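Local structure of putative MCP-type signal transduction protein (Campylobacter jejuni subsp. jejuni serotype O:2, 4WY9) at residues Asn11-Leu16 with Asp264-Ile269; Leu57-Ile62 with Glu88-Glu93; Phe78-Leu83 with Val105-Asp110. The protein probably senses chemical signals in the periplasm as the tandem-PAS domain of the chemoreceptor Tlp1, which appears to recognise ligands indirectly. All coordinates share one frame; numbering follows the deposited sequence.

Contact 1: residues Asn11-Leu16 with Asp264-Ile269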
loop_
_atom_site.group_PDB
_atom_site.type_symbol
_atom_site.label_atom_id
_atom_site.label_comp_id
_atom_site.label_asym_id
_atom_site.label_seq_id
_atom_site.Cartn_x
_atom_site.Cartn_y
_atom_site.Cartn_z
ATOM N N ASN A 11 11.629 -13.483 27.665
ATOM C CA ASN A 11 10.329 -12.841 27.689
ATOM C C ASN A 11 10.247 -11.698 26.671
ATOM O O ASN A 11 9.220 -11.530 25.995
ATOM C CB ASN A 11 10.012 -12.360 29.094
ATOM C CG ASN A 11 8.556 -12.053 29.286
ATOM O OD1 ASN A 11 7.663 -12.814 28.783
ATOM N ND2 ASN A 11 8.270 -10.964 29.967
ATOM N N THR A 12 11.338 -10.960 26.517
ATOM C CA THR A 12 11.376 -9.849 25.584
ATOM C C THR A 12 11.224 -10.372 24.165
ATOM O O THR A 12 10.498 -9.806 23.339
ATOM C CB THR A 12 12.649 -9.003 25.693
ATOM O OG1 THR A 12 12.773 -8.470 27.011
ATOM C CG2 THR A 12 12.656 -7.854 24.708
ATOM N N GLU A 13 11.940 -11.438 23.848
ATOM C CA GLU A 13 11.824 -12.065 22.534
ATOM C C GLU A 13 10.368 -12.476 22.266
ATOM O O GLU A 13 9.840 -12.237 21.180
ATOM C CB GLU A 13 12.766 -13.245 22.431
ATOM C CG GLU A 13 14.246 -12.848 22.458
ATOM C CD GLU A 13 15.216 -14.023 22.673
ATOM O OE1 GLU A 13 14.778 -15.095 23.147
ATOM O OE2 GLU A 13 16.439 -13.865 22.412
ATOM N N ASP A 14 9.727 -13.082 23.259
ATOM C CA ASP A 14 8.364 -13.546 23.067
ATOM C C ASP A 14 7.418 -12.367 22.922
ATOM O O ASP A 14 6.466 -12.403 22.133
ATOM C CB ASP A 14 7.918 -14.435 24.232
ATOM C CG ASP A 14 8.613 -15.775 24.261
ATOM O OD1 ASP A 14 9.165 -16.204 23.248
ATOM O OD2 ASP A 14 8.578 -16.423 25.339
ATOM N N ILE A 15 7.637 -11.334 23.698
ATOM C CA ILE A 15 6.815 -10.121 23.623
ATOM C C ILE A 15 6.949 -9.491 22.246
ATOM O O ILE A 15 5.935 -9.120 21.614
ATOM C CB ILE A 15 7.187 -9.123 24.731
ATOM C CG1 ILE A 15 6.743 -9.652 26.083
ATOM C CG2 ILE A 15 6.599 -7.744 24.484
ATOM C CD1 ILE A 15 7.412 -8.989 27.280
ATOM N N LEU A 16 8.167 -9.354 21.760
ATOM C CA LEU A 16 8.379 -8.737 20.448
ATOM C C LEU A 16 7.721 -9.562 19.334
ATOM O O LEU A 16 7.109 -9.001 18.400
ATOM C CB LEU A 16 9.850 -8.532 20.172
ATOM C CG LEU A 16 10.537 -7.457 20.986
ATOM C CD1 LEU A 16 12.042 -7.499 20.721
ATOM C CD2 LEU A 16 9.992 -6.075 20.639
ATOM N N ASP A 264 22.071 -1.478 20.011
ATOM C CA ASP A 264 22.121 -2.922 20.067
ATOM C C ASP A 264 20.792 -3.428 20.641
ATOM O O ASP A 264 20.435 -3.081 21.772
ATOM C CB ASP A 264 23.307 -3.353 20.924
ATOM C CG ASP A 264 23.611 -4.824 20.826
ATOM O OD1 ASP A 264 22.833 -5.571 20.246
ATOM O OD2 ASP A 264 24.677 -5.206 21.325
ATOM N N SER A 265 20.061 -4.226 19.871
ATOM C CA SER A 265 18.669 -4.489 20.135
ATOM C C SER A 265 18.290 -5.953 19.990
ATOM O O SER A 265 19.026 -6.741 19.379
ATOM C CB SER A 265 17.776 -3.662 19.188
ATOM O OG SER A 265 18.129 -2.271 19.206
ATOM N N TYR A 266 17.119 -6.300 20.525
ATOM C CA TYR A 266 16.371 -7.452 20.067
ATOM C C TYR A 266 15.418 -6.967 18.985
ATOM O O TYR A 266 14.845 -5.882 19.101
ATOM C CB TYR A 266 15.598 -8.118 21.203
ATOM C CG TYR A 266 16.495 -8.627 22.311
ATOM C CD1 TYR A 266 17.321 -9.704 22.102
ATOM C CD2 TYR A 266 16.481 -8.039 23.570
ATOM C CE1 TYR A 266 18.170 -10.174 23.105
ATOM C CE2 TYR A 266 17.302 -8.497 24.565
ATOM C CZ TYR A 266 18.140 -9.573 24.342
ATOM O OH TYR A 266 18.956 -10.018 25.352
ATOM N N ALA A 267 15.230 -7.757 17.937
ATOM C CA ALA A 267 14.315 -7.393 16.845
ATOM C C ALA A 267 13.475 -8.568 16.462
ATOM O O ALA A 267 14.019 -9.651 16.221
ATOM C CB ALA A 267 15.068 -6.888 15.632
ATOM N N ALA A 268 12.175 -8.362 16.320
ATOM C CA ALA A 268 11.311 -9.379 15.788
ATOM C C ALA A 268 10.831 -9.002 14.402
ATOM O O ALA A 268 10.585 -7.814 14.118
ATOM C CB ALA A 268 10.128 -9.627 16.684
ATOM N N ILE A 269 10.672 -10.011 13.561
ATOM C CA ILE A 269 10.117 -9.878 12.221
ATOM C C ILE A 269 8.896 -10.753 12.123
ATOM O O ILE A 269 8.940 -11.919 12.514
ATOM C CB ILE A 269 11.125 -10.303 11.106
ATOM C CG1 ILE A 269 12.364 -9.428 11.160
ATOM C CG2 ILE A 269 10.523 -10.297 9.720
ATOM C CD1 ILE A 269 12.103 -8.062 10.862
#

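Contact 2: residues Leu57-Ile62 with Glu88-Glu93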
loop_
_atom_site.group_PDB
_atom_site.type_symbol
_atom_site.label_atom_id
_atom_site.label_comp_id
_atom_site.label_asym_id
_atom_site.label_seq_id
_atom_site.Cartn_x
_atom_site.Cartn_y
_atom_site.Cartn_z
ATOM N N LEU A 57 -21.393 2.958 -24.146
ATOM C CA LEU A 57 -20.809 3.147 -22.821
ATOM C C LEU A 57 -21.390 4.380 -22.158
ATOM O O LEU A 57 -21.501 5.457 -22.772
ATOM C CB LEU A 57 -19.305 3.250 -22.892
ATOM C CG LEU A 57 -18.554 1.941 -23.109
ATOM C CD1 LEU A 57 -17.074 2.202 -23.339
ATOM C CD2 LEU A 57 -18.723 0.943 -21.959
ATOM N N ASP A 58 -21.726 4.225 -20.876
ATOM C CA ASP A 58 -22.529 5.170 -20.100
ATOM C C ASP A 58 -21.722 5.672 -18.921
ATOM O O ASP A 58 -21.484 4.936 -17.967
ATOM C CB ASP A 58 -23.815 4.464 -19.683
ATOM C CG ASP A 58 -24.793 5.313 -18.897
ATOM O OD1 ASP A 58 -24.378 6.096 -18.011
ATOM O OD2 ASP A 58 -26.019 5.165 -19.122
ATOM N N ILE A 59 -21.316 6.950 -18.981
ATOM C CA ILE A 59 -20.439 7.511 -17.976
ATOM C C ILE A 59 -21.030 7.490 -16.565
ATOM O O ILE A 59 -20.326 7.222 -15.594
ATOM C CB ILE A 59 -20.013 8.961 -18.353
ATOM C CG1 ILE A 59 -18.962 9.493 -17.388
ATOM C CG2 ILE A 59 -21.205 9.886 -18.451
ATOM C CD1 ILE A 59 -17.716 8.647 -17.297
ATOM N N ASP A 60 -22.329 7.760 -16.441
ATOM C CA ASP A 60 -22.974 7.729 -15.148
ATOM C C ASP A 60 -23.051 6.321 -14.580
ATOM O O ASP A 60 -22.903 6.138 -13.368
ATOM C CB ASP A 60 -24.377 8.346 -15.235
ATOM C CG ASP A 60 -24.383 9.839 -15.120
ATOM O OD1 ASP A 60 -23.287 10.444 -15.203
ATOM O OD2 ASP A 60 -25.480 10.424 -15.016
ATOM N N ASN A 61 -23.249 5.315 -15.416
ATOM C CA ASN A 61 -23.233 3.939 -14.921
ATOM C C ASN A 61 -21.884 3.620 -14.318
ATOM O O ASN A 61 -21.786 3.008 -13.263
ATOM C CB ASN A 61 -23.574 2.959 -16.005
ATOM C CG ASN A 61 -25.071 2.862 -16.295
ATOM O OD1 ASN A 61 -25.883 3.486 -15.595
ATOM N ND2 ASN A 61 -25.431 2.112 -17.300
ATOM N N ILE A 62 -20.815 4.047 -14.986
ATOM C CA ILE A 62 -19.465 3.835 -14.469
ATOM C C ILE A 62 -19.267 4.595 -13.158
ATOM O O ILE A 62 -18.720 4.071 -12.199
ATOM C CB ILE A 62 -18.418 4.241 -15.516
ATOM C CG1 ILE A 62 -18.489 3.316 -16.722
ATOM C CG2 ILE A 62 -17.025 4.247 -14.922
ATOM C CD1 ILE A 62 -17.646 3.732 -17.902
ATOM N N GLU A 88 -15.045 9.852 -26.588
ATOM C CA GLU A 88 -14.585 11.225 -26.458
ATOM C C GLU A 88 -15.487 12.038 -25.525
ATOM O O GLU A 88 -15.007 12.915 -24.804
ATOM C CB GLU A 88 -14.476 11.913 -27.796
ATOM C CG GLU A 88 -13.791 13.264 -27.728
ATOM C CD GLU A 88 -12.294 13.179 -27.390
ATOM O OE1 GLU A 88 -11.698 12.079 -27.469
ATOM O OE2 GLU A 88 -11.738 14.232 -27.045
ATOM N N TYR A 89 -16.781 11.713 -25.445
ATOM C CA TYR A 89 -17.657 12.505 -24.604
ATOM C C TYR A 89 -17.287 12.366 -23.117
ATOM O O TYR A 89 -17.590 13.244 -22.326
ATOM C CB TYR A 89 -19.127 12.179 -24.851
ATOM C CG TYR A 89 -19.723 11.050 -24.040
ATOM C CD1 TYR A 89 -20.341 11.296 -22.835
ATOM C CD2 TYR A 89 -19.713 9.733 -24.513
ATOM C CE1 TYR A 89 -20.928 10.265 -22.103
ATOM C CE2 TYR A 89 -20.302 8.704 -23.800
ATOM C CZ TYR A 89 -20.893 8.981 -22.579
ATOM O OH TYR A 89 -21.491 7.986 -21.844
ATOM N N PHE A 90 -16.643 11.262 -22.751
ATOM C CA PHE A 90 -16.179 11.098 -21.374
ATOM C C PHE A 90 -15.305 12.280 -20.935
ATOM O O PHE A 90 -15.422 12.789 -19.830
ATOM C CB PHE A 90 -15.385 9.807 -21.205
ATOM C CG PHE A 90 -16.199 8.547 -21.026
ATOM C CD1 PHE A 90 -17.446 8.391 -21.570
ATOM C CD2 PHE A 90 -15.666 7.486 -20.322
ATOM C CE1 PHE A 90 -18.130 7.207 -21.401
ATOM C CE2 PHE A 90 -16.337 6.319 -20.169
ATOM C CZ PHE A 90 -17.588 6.187 -20.701
ATOM N N LYS A 91 -14.390 12.676 -21.812
ATOM C CA LYS A 91 -13.445 13.724 -21.498
ATOM C C LYS A 91 -14.145 15.066 -21.333
ATOM O O LYS A 91 -13.722 15.932 -20.584
ATOM C CB LYS A 91 -12.345 13.797 -22.579
ATOM C CG LYS A 91 -11.467 12.553 -22.628
ATOM C CD LYS A 91 -10.303 12.652 -23.588
ATOM C CE LYS A 91 -9.365 11.432 -23.498
ATOM N NZ LYS A 91 -8.158 11.600 -24.353
ATOM N N GLU A 92 -15.245 15.248 -22.074
ATOM C CA GLU A 92 -15.987 16.482 -22.050
ATOM C C GLU A 92 -16.904 16.605 -20.829
ATOM O O GLU A 92 -17.465 17.648 -20.569
ATOM C CB GLU A 92 -16.751 16.661 -23.374
ATOM C CG GLU A 92 -15.830 16.598 -24.598
ATOM C CD GLU A 92 -16.525 16.695 -25.965
ATOM O OE1 GLU A 92 -17.782 16.692 -26.053
ATOM O OE2 GLU A 92 -15.786 16.783 -26.988
ATOM N N GLU A 93 -17.043 15.526 -20.048
ATOM C CA GLU A 93 -17.961 15.571 -18.917
ATOM C C GLU A 93 -17.457 16.381 -17.753
ATOM O O GLU A 93 -18.258 17.011 -17.061
ATOM C CB GLU A 93 -18.300 14.163 -18.427
ATOM C CG GLU A 93 -19.279 13.452 -19.295
ATOM C CD GLU A 93 -20.649 14.091 -19.255
ATOM O OE1 GLU A 93 -21.202 14.198 -18.125
ATOM O OE2 GLU A 93 -21.178 14.484 -20.311
#

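Contact 3: residues Phe78-Leu83 with Val105-Asp110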
loop_
_atom_site.group_PDB
_atom_site.type_symbol
_atom_site.label_atom_id
_atom_site.label_comp_id
_atom_site.label_asym_id
_atom_site.label_seq_id
_atom_site.Cartn_x
_atom_site.Cartn_y
_atom_site.Cartn_z
ATOM N N PHE A 78 -7.610 7.121 -1.907
ATOM C CA PHE A 78 -8.004 7.487 -3.245
ATOM C C PHE A 78 -8.399 6.271 -4.051
ATOM O O PHE A 78 -7.899 5.161 -3.838
ATOM C CB PHE A 78 -6.852 8.222 -3.957
ATOM C CG PHE A 78 -6.393 9.461 -3.245
ATOM C CD1 PHE A 78 -6.990 10.704 -3.502
ATOM C CD2 PHE A 78 -5.397 9.405 -2.252
ATOM C CE1 PHE A 78 -6.588 11.828 -2.822
ATOM C CE2 PHE A 78 -4.982 10.556 -1.605
ATOM C CZ PHE A 78 -5.573 11.760 -1.891
ATOM N N THR A 79 -9.270 6.501 -5.029
ATOM C CA THR A 79 -9.710 5.478 -5.956
ATOM C C THR A 79 -9.610 6.072 -7.348
ATOM O O THR A 79 -9.890 7.255 -7.534
ATOM C CB THR A 79 -11.167 5.024 -5.638
ATOM O OG1 THR A 79 -11.178 4.301 -4.358
ATOM C CG2 THR A 79 -11.740 4.170 -6.740
ATOM N N TYR A 80 -9.170 5.286 -8.309
ATOM C CA TYR A 80 -9.048 5.801 -9.686
ATOM C C TYR A 80 -9.408 4.798 -10.735
ATOM O O TYR A 80 -9.116 3.603 -10.612
ATOM C CB TYR A 80 -7.635 6.341 -9.947
ATOM C CG TYR A 80 -6.524 5.438 -9.462
ATOM C CD1 TYR A 80 -6.013 4.411 -10.271
ATOM C CD2 TYR A 80 -5.982 5.591 -8.192
ATOM C CE1 TYR A 80 -4.998 3.615 -9.821
ATOM C CE2 TYR A 80 -4.968 4.762 -7.732
ATOM C CZ TYR A 80 -4.486 3.778 -8.553
ATOM O OH TYR A 80 -3.455 2.943 -8.104
ATOM N N LEU A 81 -10.037 5.296 -11.802
ATOM C CA LEU A 81 -10.271 4.562 -13.022
ATOM C C LEU A 81 -9.568 5.272 -14.147
ATOM O O LEU A 81 -9.918 6.407 -14.495
ATOM C CB LEU A 81 -11.756 4.407 -13.335
ATOM C CG LEU A 81 -12.043 3.654 -14.638
ATOM C CD1 LEU A 81 -11.563 2.223 -14.596
ATOM C CD2 LEU A 81 -13.527 3.680 -14.957
ATOM N N TYR A 82 -8.573 4.614 -14.734
ATOM C CA TYR A 82 -7.840 5.113 -15.893
ATOM C C TYR A 82 -8.362 4.346 -17.104
ATOM O O TYR A 82 -8.337 3.123 -17.108
ATOM C CB TYR A 82 -6.342 4.908 -15.677
ATOM C CG TYR A 82 -5.442 5.143 -16.867
ATOM C CD1 TYR A 82 -5.687 6.144 -17.797
ATOM C CD2 TYR A 82 -4.313 4.362 -17.046
ATOM C CE1 TYR A 82 -4.842 6.338 -18.879
ATOM C CE2 TYR A 82 -3.471 4.545 -18.104
ATOM C CZ TYR A 82 -3.732 5.521 -19.033
ATOM O OH TYR A 82 -2.863 5.693 -20.085
ATOM N N LEU A 83 -8.870 5.045 -18.116
ATOM C CA LEU A 83 -9.276 4.407 -19.360
ATOM C C LEU A 83 -8.350 4.841 -20.486
ATOM O O LEU A 83 -8.136 6.041 -20.675
ATOM C CB LEU A 83 -10.712 4.752 -19.716
ATOM C CG LEU A 83 -11.775 4.271 -18.714
ATOM C CD1 LEU A 83 -13.151 4.698 -19.155
ATOM C CD2 LEU A 83 -11.755 2.786 -18.534
ATOM N N VAL A 105 -8.722 9.952 -16.522
ATOM C CA VAL A 105 -8.604 9.368 -15.197
ATOM C C VAL A 105 -9.709 9.940 -14.312
ATOM O O VAL A 105 -9.794 11.155 -14.123
ATOM C CB VAL A 105 -7.213 9.612 -14.554
ATOM C CG1 VAL A 105 -7.212 9.048 -13.139
ATOM C CG2 VAL A 105 -6.093 9.045 -15.395
ATOM N N MET A 106 -10.576 9.075 -13.808
ATOM C CA MET A 106 -11.552 9.443 -12.805
ATOM C C MET A 106 -10.937 9.182 -11.449
ATOM O O MET A 106 -10.768 8.014 -11.076
ATOM C CB MET A 106 -12.829 8.646 -12.967
ATOM C CG MET A 106 -13.444 8.780 -14.365
ATOM S SD MET A 106 -14.778 7.593 -14.718
ATOM C CE MET A 106 -16.106 8.328 -13.851
ATOM N N LEU A 107 -10.585 10.241 -10.722
ATOM C CA LEU A 107 -9.893 10.147 -9.457
ATOM C C LEU A 107 -10.798 10.656 -8.351
ATOM O O LEU A 107 -11.313 11.779 -8.447
ATOM C CB LEU A 107 -8.593 10.952 -9.491
ATOM C CG LEU A 107 -7.728 11.004 -8.222
ATOM C CD1 LEU A 107 -7.240 9.612 -7.815
ATOM C CD2 LEU A 107 -6.568 11.952 -8.413
ATOM N N TYR A 108 -10.964 9.851 -7.288
ATOM C CA TYR A 108 -11.821 10.192 -6.173
ATOM C C TYR A 108 -11.063 10.212 -4.852
ATOM O O TYR A 108 -10.208 9.352 -4.622
ATOM C CB TYR A 108 -12.991 9.195 -6.102
ATOM C CG TYR A 108 -13.913 9.318 -7.290
ATOM C CD1 TYR A 108 -13.660 8.648 -8.468
ATOM C CD2 TYR A 108 -15.049 10.131 -7.234
ATOM C CE1 TYR A 108 -14.503 8.785 -9.549
ATOM C CE2 TYR A 108 -15.870 10.275 -8.311
ATOM C CZ TYR A 108 -15.590 9.587 -9.476
ATOM O OH TYR A 108 -16.410 9.710 -10.576
ATOM N N ALA A 109 -11.373 11.184 -4.004
ATOM C CA ALA A 109 -10.899 11.284 -2.651
ATOM C C ALA A 109 -12.085 11.287 -1.689
ATOM O O ALA A 109 -13.235 11.415 -2.098
ATOM C CB ALA A 109 -10.087 12.562 -2.451
ATOM N N ASP A 110 -11.786 11.160 -0.399
ATOM C CA ASP A 110 -12.851 11.230 0.592
ATOM C C ASP A 110 -13.448 12.635 0.614
ATOM O O ASP A 110 -12.731 13.620 0.398
ATOM C CB ASP A 110 -12.324 10.846 1.972
ATOM C CG ASP A 110 -12.051 9.360 2.096
ATOM O OD1 ASP A 110 -12.720 8.577 1.392
ATOM O OD2 ASP A 110 -11.184 8.979 2.914
#

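Contact 1: residues Asn11-Leu16 with Asp264-Ile269
L16 and A268 make the tight end of this contact between the long N-terminal helix and a strand of the second sheet. The CB atoms of L16 and A268 lie 3.7 Å apart. The A268 methyl also reaches the helix backbone, with CB 3.5 Å from L16 O. L16 turns CG away from its own carbonyl carbon (chi1 -71°), and its CD1 branch runs out to the strand. There L16 CD1 touches Y266 CB at 3.6 Å, and the two side chains cross at about a right angle. V283 and A285 of strand 277-286 also pack on L16.

The side at E13 is looser and partly open to solvent. Its extended chain brings OE2 to 4.1 Å from Y266 CE1, with the carboxylate plane nearly perpendicular to the ring. T12 remains buried, and its CG2 stands 4.0 Å from Y266 CD2. The hydroxyls of T12 and Y266 have other partners: T12 OG1 bonds to I8 O, and Y266 OH bonds to T9 OG1. K287 makes a cation-pi contact with the same ring.

Between 11-16 and 264-269 the contact is therefore largely apolar. It joins helix 8-51 to the five-stranded sheet, consistent with the second PAS domain of the tandem, by close side-chain fit rather than by hydrogen bonds.

Contact 2: residues Leu57-Ile62 with Glu88-Glu93
Y89 joins the start of helix 59-70 to the short, weakly bonded helix 88-93 through its hydroxyl. Y89 OH donates to L57 O at 2.7 Å. Y89 OH in turn accepts from I59 N at 3.0 Å. One hydroxyl thus bonds to the backbone on both sides of D58, the N-cap residue of helix 59-70. D58 OD1 accepts from N61 N at 2.9 Å, and this nitrogen meets it from above the carboxylate plane. The Y89 ring gets there with CG between the backbone N and the carbonyl carbon (chi1 88°). L57 O lies at the ring edge, near its plane. The ring also touches the CG2 branch of I59, 3.7 Å from Y89 CE1.

F90 follows and makes the apolar centre. In the I59 conformer described, CD1 sits over one face of the F90 ring, 3.9 Å from the centroid and only 12° off the normal, a CH-pi contact. This conformer holds CG1 anti to the backbone N (chi1 -173°), which sends CD1 over the F90 ring and leaves CG2 for Y89. I62 CD1 comes to 3.7 Å from F90 CE2, and L57 CB packs against F90 CZ. Within the segment the edge of the F90 ring, at CD1, lies over the outer part of one Y89 face.

E93 closes the segment at the exposed margin. Its chain bends at chi2, and E93 CG lies 4.1 Å from I59 CG2.

F49 of helix 8-51 packs on L57 and I62. On the sheet side, M106 touches I59 and I62, while L83 and F104 meet F90. L57 and I62 thus face helix 8-51, and I59, I62 and F90 face strands 78-83 and 104-110 of the first PDC sensor domain.

Contact 3: residues Phe78-Leu83 with Val105-Asp110
T79 and Y108 form a hydrogen-bonded pair in this antiparallel ladder, and L81 and M106 form the next. Y108 N bonds to T79 O at 2.8 Å. T79 N returns a bond to Y108 O at 3.0 Å. L81 N and M106 O, and M106 N and L81 O, make the second pair of bonds. Y80 and L107 lie between them as a non-hydrogen-bonded pair; Y82 and V105 form another beyond L81 and M106. Here CA-H...O contacts add to the ladder, as from Y80 CA to M106 O at 3.1 Å.

F78 can be followed outward. Its CB lies 3.6 Å from Y108 O and also touches L107 CD1. CG is anti to the carbonyl carbon (chi1 -58°) and stays near Y108 O. CD1 passes Y108 O at 3.7 Å on its way to the A109 methyl. CE1 is nearest that methyl, 3.6 Å from A109 CB. The F78 ring also meets that of F163.

On the same face, L107 CD1 packs against the CB of Y80, whose ring leads away so that its OH bonds to N167 OD1. V105 CG2 lies 3.8 Å from Y82 CD1. The other face carries T79, L81, M106 and Y108. There L81 and M106 lie side by side, and L81 CD2 touches M106 SD.

Strand 78-83 is flanked by 104-110 and by 179-188, within the antiparallel sheet of the first PDC sensor domain. Strand 119-122 adjoins 104-110. Helix 59-70 lies over the face of T79, L81, M106 and Y108, with F70, I62 and T63 against it.

In the fold
Contacts 2 and 3 are neighbours, with centres about 14 Å apart, and share one apolar core. I62 CG2 touches L81 CD2 at 3.5 Å, and F90 CE2 touches L83 CD1 at 3.7 Å. Their segments alternate along the chain: helix 59-70, strand 78-83, helix 88-93, then strand 104-110. Contact 1 lies on the opposite side of the chain's centre, about 55 Å from contact 2 and 41 Å from contact 3, centre to centre. It involves the other sheet. Helix 8-51 links the two regions: it carries 11-16, and its M48 reaches contact 2.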